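PDB 6W40: denovo NTF2 from Synthetic construct, which is a computationally designed protein of the NTF2-like fold, made to explore diverse pocket structures. Local coordinates for residues D2-E5 and K6-D10. Numbering follows the deposited sequence.
Sequences DEEE and KHLRD
E5 and R9, one helical turn apart near the start of helix 2-18, bring their side chains together at about a right angle. Each charged group meets carbons of the other chain: E5 CG lies 3.3 Å from R9 NH1, and E5 OE1 comes within 3.2 Å of R9 CD. The charged atoms E5 OE1 and R9 NH1 stay 4.3 Å apart, beyond a salt bridge, and the carboxylate and guanidinium planes are turned 58° apart. Bends at chi2 and chi3 (133° and 35°) fold the arginine back along the helix, so that K6 CA lies above one guanidinium face, off-centre toward its rim.

Water extends this arm toward the N-terminus. It donates to D2 O at 2.6 Å and accepts a weak bond from R9 NH1, bridging to a carbonyl of the first turn. With an alanine at R9, D2 O would probably lose this bridge and E5 its aliphatic neighbour, leaving the glutamate freer to turn.

Four successive i to i+4 helical bonds join the segments. L8 N donates to E4 O at 2.8 Å, H7 N to E3 O and R9 N to E5 O, whereas K6 N to D2 O, at 3.3 Å, is weak.

At E4 and L8 the contact is partly apolar: the extended glutamate chain places CG 3.8 Å from L8 CD1, and E4 OE1 approaches that methyl more closely, at 3.4 Å. The carboxylate is engaged by the second subunit, OE2 in a salt bridge with its K76 and OE1 in a hydrogen bond from its I75 N; L8 packs on H73 of that subunit, and E3 OE2 forms a salt bridge with R9 of the second subunit.

The chemistry implies a division of labour: backbone bonds define the opening turns of the helix, with the side-chain contacts lying along them, while the carboxylates of E3 and E4 bond to the second subunit, consistent with a part in the dimer interface.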
ATOM      1  N   ASP A   2      -2.246 -21.873   5.181  0.75 65.49           N
ATOM      2  CA  ASP A   2      -3.009 -21.221   4.123  0.75 55.47           C
ATOM      3  C   ASP A   2      -3.430 -19.808   4.500  0.75 58.66           C
ATOM      4  O   ASP A   2      -3.659 -18.984   3.609  0.75 55.76           O
ATOM      5  CB  ASP A   2      -4.246 -22.052   3.777  0.75 58.14           C
ATOM      6  CG  ASP A   2      -3.919 -23.513   3.530  0.75 71.96           C
ATOM      7  OD1 ASP A   2      -3.716 -24.253   4.516  0.75 71.69           O
ATOM      8  OD2 ASP A   2      -3.865 -23.921   2.351  0.75 84.03           O
ATOM      9  N   GLU A   3      -3.537 -19.511   5.796  1.00 60.81           N
ATOM     10  CA  GLU A   3      -3.991 -18.193   6.228  1.00 52.33           C
ATOM     11  C   GLU A   3      -2.912 -17.135   6.030  1.00 49.92           C
ATOM     12  O   GLU A   3      -3.162 -16.093   5.414  1.00 49.67           O
ATOM     13  CB  GLU A   3      -4.426 -18.243   7.693  1.00 51.55           C
ATOM     14  CG  GLU A   3      -4.782 -16.886   8.273  1.00 61.39           C
ATOM     15  CD  GLU A   3      -5.347 -16.982   9.675  1.00 67.73           C
ATOM     16  OE1 GLU A   3      -5.801 -18.081  10.057  1.00 80.35           O
ATOM     17  OE2 GLU A   3      -5.334 -15.961  10.394  1.00 73.85           O
ATOM     18  N   GLU A   4      -1.707 -17.381   6.551  1.00 60.02           N
ATOM     19  CA  GLU A   4      -0.651 -16.378   6.452  1.00 53.89           C
ATOM     20  C   GLU A   4      -0.250 -16.143   5.003  1.00 44.73           C
ATOM     21  O   GLU A   4       0.045 -15.009   4.610  1.00 42.79           O
ATOM     22  CB  GLU A   4       0.564 -16.796   7.279  1.00 42.21           C
ATOM     23  CG  GLU A   4       1.454 -15.625   7.671  1.00 52.95           C
ATOM     24  CD  GLU A   4       2.869 -16.046   8.019  1.00 55.82           C
ATOM     25  OE1 GLU A   4       3.805 -15.628   7.305  1.00 42.84           O
ATOM     26  OE2 GLU A   4       3.046 -16.795   9.003  1.00 62.50           O
ATOM     27  N   GLU A   5      -0.232 -17.205   4.193  1.00 54.16           N
ATOM     28  CA  GLU A   5       0.067 -17.054   2.773  1.00 48.17           C
ATOM     29  C   GLU A   5      -0.913 -16.096   2.108  1.00 45.71           C
ATOM     30  O   GLU A   5      -0.512 -15.196   1.360  1.00 44.79           O
ATOM     31  CB  GLU A   5       0.037 -18.419   2.086  1.00 54.98           C
ATOM     32  CG  GLU A   5       0.223 -18.365   0.580  1.00 51.35           C
ATOM     33  CD  GLU A   5       1.567 -17.790   0.181  1.00 73.17           C
ATOM     34  OE1 GLU A   5       1.670 -17.233  -0.932  1.00 71.40           O
ATOM     35  OE2 GLU A   5       2.519 -17.890   0.983  1.00 77.31           O
ATOM     36  N   LYS A   6      -2.208 -16.272   2.380  1.00 46.83           N
ATOM     37  CA  LYS A   6      -3.216 -15.364   1.844  1.00 49.59           C
ATOM     38  C   LYS A   6      -2.962 -13.931   2.295  1.00 48.04           C
ATOM     39  O   LYS A   6      -3.147 -12.985   1.519  1.00 44.50           O
ATOM     40  CB  LYS A   6      -4.609 -15.831   2.272  1.00 43.95           C
ATOM     41  CG  LYS A   6      -5.713 -14.804   2.087  1.00 54.25           C
ATOM     42  CD  LYS A   6      -5.903 -14.433   0.628  1.00 53.54           C
ATOM     43  CE  LYS A   6      -7.006 -13.408   0.478  1.00 51.36           C
ATOM     44  NZ  LYS A   6      -6.837 -12.280   1.435  1.00 53.60           N
ATOM     45  N   HIS A   7      -2.518 -13.752   3.540  0.76 40.91           N
ATOM     46  CA  HIS A   7      -2.269 -12.407   4.043  0.76 47.94           C
ATOM     47  C   HIS A   7      -1.021 -11.803   3.413  0.76 44.81           C
ATOM     48  O   HIS A   7      -0.987 -10.599   3.125  0.76 34.62           O
ATOM     49  CB  HIS A   7      -2.147 -12.430   5.563  0.76 43.81           C
ATOM     50  CG  HIS A   7      -2.751 -11.235   6.226  0.76 56.89           C
ATOM     51  ND1 HIS A   7      -4.045 -10.828   5.980  0.76 55.45           N
ATOM     52  CD2 HIS A   7      -2.242 -10.354   7.118  0.76 71.56           C
ATOM     53  CE1 HIS A   7      -4.308  -9.749   6.695  0.76 66.26           C
ATOM     54  NE2 HIS A   7      -3.232  -9.442   7.396  0.76 74.68           N
ATOM     55  N   LEU A   8       0.016 -12.616   3.201  1.00 38.74           N
ATOM     56  CA  LEU A   8       1.193 -12.144   2.480  1.00 43.30           C
ATOM     57  C   LEU A   8       0.824 -11.686   1.077  1.00 45.32           C
ATOM     58  O   LEU A   8       1.372 -10.697   0.572  1.00 47.43           O
ATOM     59  CB  LEU A   8       2.247 -13.248   2.412  1.00 40.76           C
ATOM     60  CG  LEU A   8       3.350 -13.304   3.470  1.00 41.63           C
ATOM     61  CD1 LEU A   8       2.777 -13.447   4.867  1.00 45.62           C
ATOM     62  CD2 LEU A   8       4.284 -14.456   3.157  1.00 40.22           C
ATOM     63  N   ARG A   9      -0.100 -12.397   0.431  1.00 48.17           N
ATOM     64  CA  ARG A   9      -0.527 -12.018  -0.910  1.00 41.11           C
ATOM     65  C   ARG A   9      -1.307 -10.710  -0.893  1.00 46.53           C
ATOM     66  O   ARG A   9      -1.107  -9.854  -1.760  1.00 46.88           O
ATOM     67  CB  ARG A   9      -1.356 -13.143  -1.527  1.00 50.15           C
ATOM     68  CG  ARG A   9      -0.521 -14.279  -2.100  1.00 42.26           C
ATOM     69  CD  ARG A   9      -1.037 -15.645  -1.669  1.00 55.86           C
ATOM     70  NE  ARG A   9      -2.491 -15.689  -1.549  1.00 59.72           N
ATOM     71  CZ  ARG A   9      -3.184 -16.798  -1.314  1.00 68.84           C
ATOM     72  NH1 ARG A   9      -2.556 -17.958  -1.176  1.00 65.81           N
ATOM     73  NH2 ARG A   9      -4.506 -16.749  -1.216  1.00 68.84           N
ATOM     74  N   ASP A  10      -2.192 -10.535   0.093  1.00 37.93           N
ATOM     75  CA  ASP A  10      -2.958  -9.296   0.197  1.00 50.31           C
ATOM     76  C   ASP A  10      -2.037  -8.086   0.315  1.00 50.90           C
ATOM     77  O   ASP A  10      -2.213  -7.087  -0.392  1.00 48.75           O
ATOM     78  CB  ASP A  10      -3.909  -9.366   1.394  1.00 52.74           C
ATOM     79  CG  ASP A  10      -5.362  -9.529   0.979  1.00 54.18           C
ATOM     80  OD1 ASP A  10      -5.749  -8.976  -0.071  1.00 61.88           O
ATOM     81  OD2 ASP A  10      -6.119 -10.205   1.706  1.00 50.46           O
TER
HETATM   82  O   HOH W   1      -4.022 -18.947   1.036  1.00 47.89           O